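Local coordinates for protein putative nucleotide sugar epimerase/ dehydratase (Bordetella bronchiseptica, PDB 2Q1S) that binds NADH in a Rossmann-type fold and probably acts as a nucleotide-sugar epimerase or dehydratase in lipopolysaccharide O-antigen biosynthesis, at residues V60-L66 with V80-S86; A69-N73 with P214-L218; N47-L52 with A267-I271. All coordinates share one frame; numbering follows the deposited sequence.

Contact 1 of 3, residues V60-L66 with V80-S86; sequences VHVVDNL and VRFSETS. With NAI (1,4-dihydronicotinamide adenine dinucleotide), chain B.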
loop_
_atom_site.group_PDB
_atom_site.type_symbol
_atom_site.label_atom_id
_atom_site.label_comp_id
_atom_site.label_asym_id
_atom_site.label_seq_id
_atom_site.Cartn_x
_atom_site.Cartn_y
_atom_site.Cartn_z
ATOM N N VAL A 60 -0.288 7.826 29.438
ATOM C CA VAL A 60 -0.203 8.023 27.972
ATOM C C VAL A 60 1.264 7.836 27.532
ATOM O O VAL A 60 2.164 8.519 28.043
ATOM C CB VAL A 60 -0.681 9.403 27.503
ATOM C CG1 VAL A 60 -0.686 9.443 25.949
ATOM C CG2 VAL A 60 -2.054 9.739 28.020
ATOM N N HIS A 61 1.494 6.881 26.617
ATOM C CA HIS A 61 2.816 6.661 26.025
ATOM C C HIS A 61 2.808 7.320 24.651
ATOM O O HIS A 61 2.122 6.831 23.737
ATOM C CB HIS A 61 3.085 5.166 25.891
ATOM C CG HIS A 61 4.462 4.830 25.412
ATOM N ND1 HIS A 61 4.811 3.548 25.047
ATOM C CD2 HIS A 61 5.555 5.595 25.200
ATOM C CE1 HIS A 61 6.080 3.529 24.683
ATOM N NE2 HIS A 61 6.559 4.760 24.767
ATOM N N VAL A 62 3.462 8.463 24.553
ATOM C CA VAL A 62 3.609 9.183 23.276
ATOM C C VAL A 62 4.859 8.643 22.574
ATOM O O VAL A 62 5.942 8.604 23.141
ATOM C CB VAL A 62 3.713 10.721 23.503
ATOM C CG1 VAL A 62 4.149 11.451 22.203
ATOM C CG2 VAL A 62 2.368 11.289 24.048
ATOM N N VAL A 63 4.650 8.194 21.324
ATOM C CA VAL A 63 5.802 7.746 20.528
ATOM C C VAL A 63 5.838 8.703 19.352
ATOM O O VAL A 63 4.850 8.720 18.588
ATOM C CB VAL A 63 5.573 6.311 19.990
ATOM C CG1 VAL A 63 6.772 5.950 19.116
ATOM C CG2 VAL A 63 5.470 5.315 21.195
ATOM N N ASP A 64 6.879 9.518 19.248
ATOM C CA ASP A 64 6.896 10.516 18.181
ATOM C C ASP A 64 8.342 10.884 17.894
ATOM O O ASP A 64 9.108 11.187 18.814
ATOM C CB ASP A 64 6.068 11.743 18.597
ATOM C CG ASP A 64 5.638 12.571 17.425
ATOM O OD1 ASP A 64 6.589 13.037 16.707
ATOM O OD2 ASP A 64 4.436 12.798 17.284
ATOM N N ASN A 65 8.719 10.848 16.611
ATOM C CA ASN A 65 10.110 11.180 16.245
ATOM C C ASN A 65 10.350 12.692 16.030
ATOM O O ASN A 65 11.440 13.119 15.647
ATOM C CB ASN A 65 10.542 10.370 15.006
ATOM C CG ASN A 65 9.718 10.672 13.800
ATOM O OD1 ASN A 65 8.710 11.391 13.851
ATOM N ND2 ASN A 65 10.050 10.001 12.690
ATOM N N LEU A 66 9.263 13.470 16.202
ATOM C CA LEU A 66 9.337 14.947 16.036
ATOM C C LEU A 66 9.627 15.393 14.613
ATOM O O LEU A 66 10.080 16.509 14.383
ATOM C CB LEU A 66 10.278 15.632 17.058
ATOM C CG LEU A 66 9.842 15.423 18.526
ATOM C CD1 LEU A 66 10.831 16.154 19.453
ATOM C CD2 LEU A 66 8.387 15.830 18.803
ATOM N N VAL A 80 2.533 10.981 31.490
ATOM C CA VAL A 80 3.011 10.927 30.101
ATOM C C VAL A 80 4.443 10.361 30.033
ATOM O O VAL A 80 5.357 10.873 30.676
ATOM C CB VAL A 80 2.974 12.329 29.433
ATOM C CG1 VAL A 80 3.620 12.290 28.043
ATOM C CG2 VAL A 80 1.550 12.861 29.320
ATOM N N ARG A 81 4.612 9.270 29.294
ATOM C CA ARG A 81 5.925 8.736 28.924
ATOM C C ARG A 81 6.160 9.141 27.463
ATOM O O ARG A 81 5.293 8.943 26.616
ATOM C CB ARG A 81 5.946 7.215 29.065
ATOM C CG ARG A 81 7.204 6.565 28.548
ATOM C CD ARG A 81 7.046 5.068 28.403
ATOM N NE ARG A 81 8.255 4.462 27.842
ATOM C CZ ARG A 81 8.373 3.185 27.478
ATOM N NH1 ARG A 81 7.346 2.346 27.603
ATOM N NH2 ARG A 81 9.531 2.750 26.985
ATOM N N PHE A 82 7.322 9.713 27.177
ATOM C CA PHE A 82 7.636 10.115 25.802
ATOM C C PHE A 82 8.842 9.360 25.236
ATOM O O PHE A 82 9.987 9.506 25.724
ATOM C CB PHE A 82 7.835 11.639 25.738
ATOM C CG PHE A 82 8.293 12.167 24.385
ATOM C CD1 PHE A 82 7.637 11.830 23.219
ATOM C CD2 PHE A 82 9.359 13.051 24.311
ATOM C CE1 PHE A 82 8.058 12.336 21.990
ATOM C CE2 PHE A 82 9.792 13.568 23.077
ATOM C CZ PHE A 82 9.148 13.198 21.919
ATOM N N SER A 83 8.573 8.586 24.173
ATOM C CA SER A 83 9.623 7.934 23.394
ATOM C C SER A 83 9.857 8.730 22.108
ATOM O O SER A 83 9.023 8.728 21.198
ATOM C CB SER A 83 9.290 6.468 23.069
ATOM O OG SER A 83 9.109 5.690 24.255
ATOM N N GLU A 84 10.980 9.445 22.078
ATOM C CA GLU A 84 11.360 10.297 20.947
ATOM C C GLU A 84 12.055 9.394 19.920
ATOM O O GLU A 84 13.289 9.426 19.720
ATOM C CB GLU A 84 12.272 11.460 21.397
ATOM C CG GLU A 84 12.562 12.399 20.210
ATOM C CD GLU A 84 13.339 13.637 20.565
ATOM O OE1 GLU A 84 13.401 14.030 21.763
ATOM O OE2 GLU A 84 13.942 14.225 19.635
ATOM N N THR A 85 11.212 8.616 19.243
ATOM C CA THR A 85 11.684 7.495 18.493
ATOM C C THR A 85 10.630 7.213 17.434
ATOM O O THR A 85 9.424 7.355 17.663
ATOM C CB THR A 85 11.806 6.249 19.399
ATOM O OG1 THR A 85 12.725 6.514 20.475
ATOM C CG2 THR A 85 12.372 5.081 18.612
ATOM N N SER A 86 11.084 6.815 16.238
ATOM C CA SER A 86 10.142 6.318 15.220
ATOM C C SER A 86 9.415 5.027 15.647
ATOM O O SER A 86 10.053 4.128 16.184
ATOM C CB SER A 86 10.872 6.057 13.893
ATOM O OG SER A 86 9.990 5.430 12.965
HETATM P PA NAI B . 1.185 16.179 12.343
HETATM O O1A NAI B . 2.256 16.150 11.313
HETATM O O2A NAI B . 1.120 17.375 13.322
HETATM O O5B NAI B . 1.145 14.875 13.169
HETATM C C5B NAI B . 1.781 13.648 12.795
HETATM C C4B NAI B . 2.794 13.224 13.845
HETATM O O4B NAI B . 3.427 12.026 13.410
HETATM C C3B NAI B . 3.902 14.295 14.025
HETATM O O3B NAI B . 4.043 14.618 15.419
HETATM C C2B NAI B . 5.152 13.572 13.544
HETATM O O2B NAI B . 6.416 13.926 14.185
HETATM C C1B NAI B . 4.804 12.112 13.839
HETATM N N9A NAI B . 5.603 11.136 13.118
HETATM C C8A NAI B . 6.033 11.212 11.821
HETATM N N7A NAI B . 6.700 10.098 11.517
HETATM C C5A NAI B . 6.713 9.263 12.595
HETATM C C6A NAI B . 7.252 7.940 12.938
HETATM N N6A NAI B . 7.948 7.191 12.076
HETATM N N1A NAI B . 7.040 7.429 14.191
HETATM C C2A NAI B . 6.341 8.178 15.086
HETATM N N3A NAI B . 5.801 9.389 14.874
HETATM C C4A NAI B . 5.947 9.988 13.639
HETATM O O3 NAI B . -0.163 16.158 11.482
HETATM P PN NAI B . -1.705 16.032 11.981
HETATM O O1N NAI B . -2.532 16.922 11.198
HETATM O O2N NAI B . -1.660 16.038 13.488
HETATM O O5D NAI B . -2.024 14.479 11.566
HETATM C C5D NAI B . -2.418 13.493 12.535
HETATM C C4D NAI B . -3.076 12.344 11.768
HETATM O O4D NAI B . -4.268 12.811 11.185
HETATM C C3D NAI B . -2.241 11.872 10.576
HETATM O O3D NAI B . -2.329 10.441 10.536
HETATM C C2D NAI B . -2.895 12.515 9.391
HETATM O O2D NAI B . -2.664 11.751 8.177
HETATM C C1D NAI B . -4.347 12.493 9.780
HETATM N N1N NAI B . -5.150 13.478 9.104
HETATM C C2N NAI B . -5.078 14.818 9.397
HETATM C C3N NAI B . -5.889 15.741 8.742
HETATM C C7N NAI B . -5.812 17.235 9.041
HETATM O O7N NAI B . -6.568 17.982 8.444
HETATM N N7N NAI B . -4.920 17.631 9.985
HETATM C C4N NAI B . -6.852 15.296 7.796
HETATM C C5N NAI B . -6.926 13.896 7.547
HETATM C C6N NAI B . -6.091 13.020 8.238
HETATM O O HOH W 1 13.893 13.410 16.940
#

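Contact 2 of 3, residues A69-N73 with P214-L218; sequences AEKIN and PGEIL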
loop_
_atom_site.group_PDB
_atom_site.type_symbol
_atom_site.label_atom_id
_atom_site.label_comp_id
_atom_site.label_asym_id
_atom_site.label_seq_id
_atom_site.Cartn_x
_atom_site.Cartn_y
_atom_site.Cartn_z
ATOM N N ALA A 69 6.760 17.925 14.270
ATOM C CA ALA A 69 6.218 18.296 15.568
ATOM C C ALA A 69 7.300 18.985 16.372
ATOM O O ALA A 69 8.506 18.937 16.042
ATOM C CB ALA A 69 5.735 17.047 16.295
ATOM N N GLU A 70 6.850 19.668 17.432
ATOM C CA GLU A 70 7.743 20.349 18.374
ATOM C C GLU A 70 7.562 19.701 19.727
ATOM O O GLU A 70 6.438 19.371 20.094
ATOM C CB GLU A 70 7.411 21.845 18.485
ATOM C CG GLU A 70 7.656 22.658 17.220
ATOM C CD GLU A 70 9.120 22.655 16.819
ATOM O OE1 GLU A 70 9.962 22.909 17.701
ATOM O OE2 GLU A 70 9.436 22.365 15.645
ATOM N N LYS A 71 8.677 19.506 20.438
ATOM C CA LYS A 71 8.711 18.932 21.786
ATOM C C LYS A 71 7.809 19.685 22.769
ATOM O O LYS A 71 7.268 19.070 23.692
ATOM C CB LYS A 71 10.157 18.885 22.289
ATOM C CG LYS A 71 10.410 18.113 23.580
ATOM N N ILE A 72 7.620 20.995 22.573
ATOM C CA ILE A 72 6.726 21.771 23.465
ATOM C C ILE A 72 5.276 21.344 23.411
ATOM O O ILE A 72 4.474 21.752 24.237
ATOM C CB ILE A 72 6.806 23.307 23.265
ATOM C CG1 ILE A 72 6.397 23.690 21.826
ATOM C CG2 ILE A 72 8.176 23.790 23.662
ATOM C CD1 ILE A 72 5.932 25.160 21.717
ATOM N N ASN A 73 4.946 20.492 22.452
ATOM C CA ASN A 73 3.619 19.910 22.390
ATOM C C ASN A 73 3.484 18.576 23.110
ATOM O O ASN A 73 2.431 17.963 23.084
ATOM C CB ASN A 73 3.166 19.775 20.940
ATOM C CG ASN A 73 2.324 20.930 20.483
ATOM O OD1 ASN A 73 1.650 21.572 21.270
ATOM N ND2 ASN A 73 2.343 21.189 19.197
ATOM N N PRO A 214 -6.003 25.204 17.847
ATOM C CA PRO A 214 -4.771 25.396 18.616
ATOM C C PRO A 214 -3.816 24.208 18.505
ATOM O O PRO A 214 -4.268 23.058 18.388
ATOM C CB PRO A 214 -5.272 25.536 20.063
ATOM C CG PRO A 214 -6.741 25.841 19.955
ATOM C CD PRO A 214 -7.222 25.236 18.680
ATOM N N GLY A 215 -2.518 24.482 18.528
ATOM C CA GLY A 215 -1.526 23.410 18.572
ATOM C C GLY A 215 -0.925 23.044 17.224
ATOM O O GLY A 215 0.061 22.318 17.195
ATOM N N GLU A 216 -1.483 23.577 16.131
ATOM C CA GLU A 216 -0.854 23.457 14.808
ATOM C C GLU A 216 0.078 24.621 14.631
ATOM O O GLU A 216 -0.372 25.775 14.543
ATOM C CB GLU A 216 -1.885 23.442 13.663
ATOM C CG GLU A 216 -1.178 23.260 12.321
ATOM C CD GLU A 216 -2.073 22.969 11.143
ATOM O OE1 GLU A 216 -3.292 23.238 11.183
ATOM O OE2 GLU A 216 -1.529 22.464 10.134
ATOM N N ILE A 217 1.384 24.313 14.614
ATOM C CA ILE A 217 2.434 25.333 14.585
ATOM C C ILE A 217 3.055 25.368 13.192
ATOM O O ILE A 217 3.661 24.384 12.762
ATOM C CB ILE A 217 3.533 25.009 15.631
ATOM C CG1 ILE A 217 2.940 24.975 17.046
ATOM C CG2 ILE A 217 4.738 26.004 15.494
ATOM C CD1 ILE A 217 3.838 24.314 18.154
ATOM N N LEU A 218 2.952 26.510 12.511
ATOM C CA LEU A 218 3.638 26.662 11.220
ATOM C C LEU A 218 5.122 26.362 11.407
ATOM O O LEU A 218 5.721 26.829 12.372
ATOM C CB LEU A 218 3.449 28.078 10.655
ATOM C CG LEU A 218 1.995 28.509 10.377
ATOM C CD1 LEU A 218 1.955 29.973 9.951
ATOM C CD2 LEU A 218 1.302 27.657 9.310
#

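Contact 3 of 3, residues N47-L52 with A267-I271; sequences NLVKRL and ANGLI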
loop_
_atom_site.group_PDB
_atom_site.type_symbol
_atom_site.label_atom_id
_atom_site.label_comp_id
_atom_site.label_asym_id
_atom_site.label_seq_id
_atom_site.Cartn_x
_atom_site.Cartn_y
_atom_site.Cartn_z
ATOM N N ASN A 47 -3.485 17.476 20.967
ATOM C CA ASN A 47 -4.847 17.789 21.434
ATOM C C ASN A 47 -5.540 16.576 22.006
ATOM O O ASN A 47 -6.266 16.666 23.005
ATOM C CB ASN A 47 -5.694 18.438 20.317
ATOM C CG ASN A 47 -5.381 19.915 20.148
ATOM O OD1 ASN A 47 -5.900 20.770 20.907
ATOM N ND2 ASN A 47 -4.512 20.236 19.180
ATOM N N LEU A 48 -5.352 15.416 21.379
ATOM C CA LEU A 48 -5.871 14.172 21.908
ATOM C C LEU A 48 -5.268 13.842 23.284
ATOM O O LEU A 48 -5.981 13.407 24.203
ATOM C CB LEU A 48 -5.599 13.033 20.902
ATOM C CG LEU A 48 -6.118 11.660 21.335
ATOM C CD1 LEU A 48 -7.624 11.591 21.588
ATOM C CD2 LEU A 48 -5.745 10.578 20.335
ATOM N N VAL A 49 -3.957 13.989 23.418
ATOM C CA VAL A 49 -3.275 13.736 24.688
ATOM C C VAL A 49 -3.871 14.612 25.796
ATOM O O VAL A 49 -4.196 14.092 26.869
ATOM C CB VAL A 49 -1.748 13.833 24.558
ATOM C CG1 VAL A 49 -1.068 13.739 25.911
ATOM C CG2 VAL A 49 -1.228 12.704 23.625
ATOM N N LYS A 50 -4.041 15.909 25.509
ATOM C CA LYS A 50 -4.628 16.862 26.476
ATOM C C LYS A 50 -6.009 16.374 26.905
ATOM O O LYS A 50 -6.345 16.397 28.099
ATOM C CB LYS A 50 -4.753 18.269 25.868
ATOM C CG LYS A 50 -5.343 19.339 26.796
ATOM N N ARG A 51 -6.814 15.938 25.938
ATOM C CA ARG A 51 -8.173 15.519 26.247
ATOM C C ARG A 51 -8.195 14.197 27.039
ATOM O O ARG A 51 -8.975 14.043 28.014
ATOM C CB ARG A 51 -8.996 15.476 24.965
ATOM C CG ARG A 51 -10.426 15.032 25.128
ATOM C CD ARG A 51 -11.242 15.972 26.041
ATOM N NE ARG A 51 -12.648 15.586 26.032
ATOM C CZ ARG A 51 -13.485 15.781 27.039
ATOM N NH1 ARG A 51 -13.056 16.393 28.138
ATOM N NH2 ARG A 51 -14.750 15.371 26.941
ATOM N N LEU A 52 -7.269 13.283 26.704
ATOM C CA LEU A 52 -7.141 12.013 27.439
ATOM C C LEU A 52 -6.768 12.250 28.911
ATOM O O LEU A 52 -7.332 11.624 29.813
ATOM C CB LEU A 52 -6.096 11.104 26.796
ATOM C CG LEU A 52 -6.462 10.451 25.441
ATOM C CD1 LEU A 52 -5.207 9.854 24.796
ATOM C CD2 LEU A 52 -7.534 9.430 25.595
ATOM N N ALA A 267 -10.487 15.294 18.404
ATOM C CA ALA A 267 -10.049 14.506 19.563
ATOM C C ALA A 267 -11.206 13.714 20.217
ATOM O O ALA A 267 -11.069 12.516 20.492
ATOM C CB ALA A 267 -9.324 15.351 20.580
ATOM N N ASN A 268 -12.352 14.369 20.423
ATOM C CA ASN A 268 -13.488 13.656 20.967
ATOM C C ASN A 268 -14.021 12.555 20.036
ATOM O O ASN A 268 -14.471 11.515 20.510
ATOM C CB ASN A 268 -14.599 14.626 21.386
ATOM C CG ASN A 268 -14.244 15.372 22.651
ATOM O OD1 ASN A 268 -13.672 14.785 23.576
ATOM N ND2 ASN A 268 -14.583 16.661 22.710
ATOM N N GLY A 269 -13.988 12.809 18.733
ATOM C CA GLY A 269 -14.365 11.796 17.717
ATOM C C GLY A 269 -13.473 10.566 17.787
ATOM O O GLY A 269 -13.978 9.438 17.787
ATOM N N LEU A 270 -12.158 10.793 17.914
ATOM C CA LEU A 270 -11.209 9.696 18.035
ATOM C C LEU A 270 -11.464 8.910 19.324
ATOM O O LEU A 270 -11.457 7.675 19.319
ATOM C CB LEU A 270 -9.779 10.250 18.070
ATOM C CG LEU A 270 -9.225 10.782 16.734
ATOM C CD1 LEU A 270 -8.005 11.577 16.995
ATOM C CD2 LEU A 270 -8.895 9.614 15.754
ATOM N N ILE A 271 -11.739 9.626 20.420
ATOM C CA ILE A 271 -12.074 8.948 21.667
ATOM C C ILE A 271 -13.376 8.129 21.566
ATOM O O ILE A 271 -13.483 6.986 22.093
ATOM C CB ILE A 271 -12.100 9.965 22.827
ATOM C CG1 ILE A 271 -10.659 10.461 23.087
ATOM C CG2 ILE A 271 -12.751 9.339 24.087
ATOM C CD1 ILE A 271 -10.580 11.713 23.919
#

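Contact 1 of 3, residues V60-L66 with V80-S86
The imidazole of His61 and the guanidinium of Arg81 are stacked face to face, the two side chains running in the same direction, with centres 4.0 Å apart and planes tilted by only 4°. The Arg81 chain runs extended from CG to NE, which carries its CD over the same ring face in a CH-pi contact; Val63 CG2 packs against the opposite face. At the ring edge, in plane, His61 NE2 and Ser83 OG share a nearly straight hydrogen bond of 2.8 Å, while ND1 is bonded to the hydroxyl of Tyr100, so both ring nitrogens are engaged and the rotation of the imidazole is fixed. On the other face of the sheet Val62 meets the Phe82 ring obliquely, CG1 to CD1 3.7 Å, and Leu66 CG arrives at the edge of the same ring near CZ.

Strands 60-63 and 80-83 are parallel neighbours in a Rossmann-type sheet, joined by four good backbone bonds, the first from Arg81 N to Val60 O and the last from Asp64 N to Ser83 O. Just after the first strand comes the acidic residue that, in this fold, commonly grips the adenosine ribose. With CG anti to the backbone N (chi1 -160°), Asp64 presents its carboxylate to the NADH: OD1 accepts from O2B at 2.7 Å and OD2 from O3B at 2.6 Å. OD1 also takes the amide of Leu66 in an Asx turn, and OD2 that of Ala41, so backbone donors help set the carboxylate. Beside it, the Asn65 amide lies against the adenine, OD1 3.1 Å from C4A, and Ser86 OG accepts from the adenine N6A at 2.8 Å. A water bridges Asn65 O and Glu84 OE2.

Contact 2 of 3, residues A69-N73 with P214-L218
Glu70 brings its CG within 4.3 Å of Ile217 CD1, a loose approach by the aliphatic part of the side chain. Its carboxylate is occupied elsewhere: OE2 forms a salt bridge with Lys367 and accepts the amide of Gly221, the latter from the loop that continues beyond residues 214-218. The chain then turns through a 3-10 segment, residues 71-73, with Asn73 N bonded to Glu70 O. From this turn Ile72 extends its CD1 to the same methyl, Ile217 CD1, at 4.2 Å.

Both segments belong to loops at the C-terminal ends of strands in the Rossmann-type sheet. The loop after strand 59-63 here meets the one after strand 203-212 beside the NADH pocket, with Ala69 flanking the contact on the cofactor side.

Asn73 makes the polar link. Its ND2 donates to Gly215 O at 3.2 Å, reaching a lone pair in the carbonyl plane, although the acceptor is tilted 24° from the Asn73 amide plane and the N-H...O angle is 140°. The Asn73 and Ile217 side chains run head-on toward each other, with Ile217 CD1 3.6 Å from Asn73 ND2. The CG1 of Ile217 is set beside the backbone N (chi1 -60°), which directs the longer branch at Asn73 and Ile72. Ile364 and Trp353, from two C-terminal helices, also pack on Ile217.

Contact 3 of 3, residues N47-L52 with A267-I271
Leu48 and Ile271 form the close-packed part of this helix pair, with Leu48 CD1 lying 3.6 Å from Ile271 CG1 as the two side chains cross obliquely. The first torsion of Leu48 places CG anti to the backbone N (chi1 -179°), and its two methyls then divide the work: CD1 also reaches Ala267, while CD2 meets Leu270 CD1 at 4.2 Å, the two leucines lying almost perpendicular. Ala267 points its small CB at the backbone of Leu48, 3.9 Å from CA, and here the two backbones come closest. Farther along, the Leu52 and Ile271 side chains run antiparallel past each other, CD2 of Leu52 facing CG1 of Ile271.

The partly exposed side is polar and carries a single directed bond. Arg51 CG lies 3.5 Å from Ile271 CD1, and the bend at chi2 (62°) beyond it turns NE toward Asn268. NE donates to Asn268 OD1 at 2.8 Å, nearly straight and on a lone pair in the carbonyl plane; the acceptor sits at the guanidinium edge, yet the two flat groups stand almost at right angles. NH1 is taken by Glu54 in a salt bridge.

The short segments cross at -66° with 9.5 Å between their axes. Helix 43-54, which follows the glycine-rich NADH-binding turn, and helix 263-276 lie on the same side of the central sheet, as Leu48 and Leu270 both rest on Phe104 of strand 102-105, with Leu270 continuing onto strand 203-212 and Leu52 onto strand 34-38.

How the contacts relate
Contact 3 is the buried one, mostly aliphatic packing between two helices with one side-chain-to-side-chain bond at its partly exposed edge, whereas contacts 1 and 2 are partly buried. Contact 1 combines regular backbone pairing with polar side chains directed at NADH; contact 2, between loops, has one side-chain-to-backbone bond and a small apolar patch. Contacts 1 and 3 draw on consecutive elements, helix 43-54 and strand 59-63, and touch where Val49 packs on Val60 and Val62. Contacts 1 and 2 meet through Leu66 with Lys71 and Asp64 with Ala69, beside the cofactor. A probable hydrogen bond from Asn47 ND2 to Pro214 O ties contact 2 to contact 3.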